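Local coordinates for protein multicopper oxidase (Arthrobacter sp. FB24, PDB 3GDC) that probably oxidises phenolic or similar substrates at the expense of dioxygen, using bound copper ions, as a two-domain laccase-like multicopper oxidase, at residues F46-A49 against P50-F54. Residues are numbered along the deposited sequence; the frame is centred on the assembly and turned at random.
Sequences FEIA and PGIIF
Phe-46 and Phe-54 face each other as an antiparallel hydrogen-bonded pair near the end of a beta hairpin, where strand 33-49 turns back into strand 52-59 within the cupredoxin-type beta sandwich expected of a multicopper oxidase. Their two backbone bonds run from Phe-46 N to Phe-54 O at 2.9 Å and from Phe-54 N to Phe-46 O at 2.7 Å. Toward the turn a more bent bond, Ile-48 N to Ile-52 O, continues the pairing. A type II turn from Ala-49 to Ile-52 reverses the chain; Ile-52 N closes it on Ala-49 O at 2.8 Å, lying 39° above the carbonyl plane, and Gly-51 takes the position of positive phi.

The carboxylate of Glu-47 braces this turn. Its OE2 accepts a nearly straight bond from Gly-51 N, 2.7 Å away, on the anti side of the carboxylate and 17° out of its plane; the reach comes from a side chain that sets CG opposite the backbone N (chi1 -174°) and then runs on extended. The same oxygen forms a salt bridge with Arg-8, so the turn is tied to the N-terminal helix 6-9. A glutamine here has no negative charge, and would probably leave Arg-8 without its ionic mate and the Gly-51 amide more loosely held.

Apolar contacts lie on both faces. Beside Glu-47, the end of Ile-53 bends back, placing CD1 3.7 Å from Glu-47 CB and against the aliphatic stem. On the other face Ala-49 CB meets Ile-52 CG1 at 3.8 Å, and the Phe-54 ring packs edge-to-face with Tyr-172. Ile-48, its CG1 between the backbone N and carbonyl carbon, sets that atom 4.0 Å from Phe-54 CB and 4.1 Å from Ile-52 CG2.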
loop_
_atom_site.group_PDB
_atom_site.type_symbol
_atom_site.label_atom_id
_atom_site.label_comp_id
_atom_site.label_asym_id
_atom_site.label_seq_id
_atom_site.Cartn_x
_atom_site.Cartn_y
_atom_site.Cartn_z
ATOM N N PHE A 46 -31.336 -5.132 2.307
ATOM C CA PHE A 46 -30.596 -5.905 3.294
ATOM C C PHE A 46 -30.532 -5.108 4.593
ATOM O O PHE A 46 -30.210 -3.923 4.575
ATOM C CB PHE A 46 -29.170 -6.175 2.809
ATOM C CG PHE A 46 -29.098 -6.946 1.511
ATOM C CD1 PHE A 46 -29.151 -8.337 1.512
ATOM C CD2 PHE A 46 -28.954 -6.280 0.296
ATOM C CE1 PHE A 46 -29.069 -9.070 0.306
ATOM C CE2 PHE A 46 -28.881 -6.992 -0.915
ATOM C CZ PHE A 46 -28.926 -8.387 -0.908
ATOM N N GLU A 47 -30.847 -5.753 5.712
ATOM C CA GLU A 47 -30.676 -5.106 7.008
ATOM C C GLU A 47 -29.262 -5.353 7.518
ATOM O O GLU A 47 -28.983 -6.396 8.101
ATOM C CB GLU A 47 -31.729 -5.586 8.016
ATOM C CG GLU A 47 -31.649 -4.815 9.335
ATOM C CD GLU A 47 -32.877 -4.981 10.216
ATOM O OE1 GLU A 47 -33.779 -5.778 9.887
ATOM O OE2 GLU A 47 -32.933 -4.295 11.255
ATOM N N ILE A 48 -28.371 -4.385 7.292
ATOM C CA ILE A 48 -26.946 -4.569 7.587
ATOM C C ILE A 48 -26.559 -4.248 9.034
ATOM O O ILE A 48 -25.578 -4.785 9.567
ATOM C CB ILE A 48 -26.048 -3.788 6.592
ATOM C CG1 ILE A 48 -26.476 -2.318 6.508
ATOM C CG2 ILE A 48 -26.107 -4.463 5.204
ATOM C CD1 ILE A 48 -25.392 -1.358 6.037
ATOM N N ALA A 49 -27.334 -3.358 9.646
ATOM C CA ALA A 49 -27.197 -2.993 11.048
ATOM C C ALA A 49 -28.626 -2.879 11.596
ATOM O O ALA A 49 -29.557 -2.631 10.821
ATOM C CB ALA A 49 -26.453 -1.673 11.176
ATOM N N PRO A 50 -28.821 -3.089 12.918
ATOM C CA PRO A 50 -30.201 -3.028 13.422
ATOM C C PRO A 50 -30.928 -1.744 13.010
ATOM O O PRO A 50 -30.510 -0.638 13.374
ATOM C CB PRO A 50 -30.023 -3.104 14.945
ATOM C CG PRO A 50 -28.752 -3.874 15.124
ATOM C CD PRO A 50 -27.861 -3.386 13.998
ATOM N N GLY A 51 -31.994 -1.907 12.230
ATOM C CA GLY A 51 -32.817 -0.785 11.775
ATOM C C GLY A 51 -32.306 -0.039 10.556
ATOM O O GLY A 51 -32.933 0.926 10.106
ATOM N N ILE A 52 -31.171 -0.496 10.017
ATOM C CA ILE A 52 -30.536 0.157 8.875
ATOM C C ILE A 52 -30.723 -0.710 7.637
ATOM O O ILE A 52 -30.127 -1.783 7.523
ATOM C CB ILE A 52 -29.030 0.426 9.131
ATOM C CG1 ILE A 52 -28.818 1.247 10.416
ATOM C CG2 ILE A 52 -28.377 1.090 7.915
ATOM C CD1 ILE A 52 -29.388 2.677 10.391
ATOM N N ILE A 53 -31.578 -0.252 6.732
ATOM C CA ILE A 53 -31.916 -1.019 5.539
ATOM C C ILE A 53 -31.142 -0.480 4.350
ATOM O O ILE A 53 -31.359 0.653 3.911
ATOM C CB ILE A 53 -33.426 -0.999 5.229
ATOM C CG1 ILE A 53 -34.253 -1.432 6.454
ATOM C CG2 ILE A 53 -33.731 -1.865 4.001
ATOM C CD1 ILE A 53 -33.861 -2.787 7.045
ATOM N N PHE A 54 -30.235 -1.305 3.844
ATOM C CA PHE A 54 -29.395 -0.940 2.713
ATOM C C PHE A 54 -30.100 -1.403 1.435
ATOM O O PHE A 54 -30.412 -2.583 1.302
ATOM C CB PHE A 54 -28.022 -1.603 2.854
ATOM C CG PHE A 54 -27.041 -1.209 1.783
ATOM C CD1 PHE A 54 -26.399 0.026 1.833
ATOM C CD2 PHE A 54 -26.747 -2.081 0.737
ATOM C CE1 PHE A 54 -25.483 0.400 0.838
ATOM C CE2 PHE A 54 -25.828 -1.717 -0.259
ATOM C CZ PHE A 54 -25.206 -0.479 -0.210
#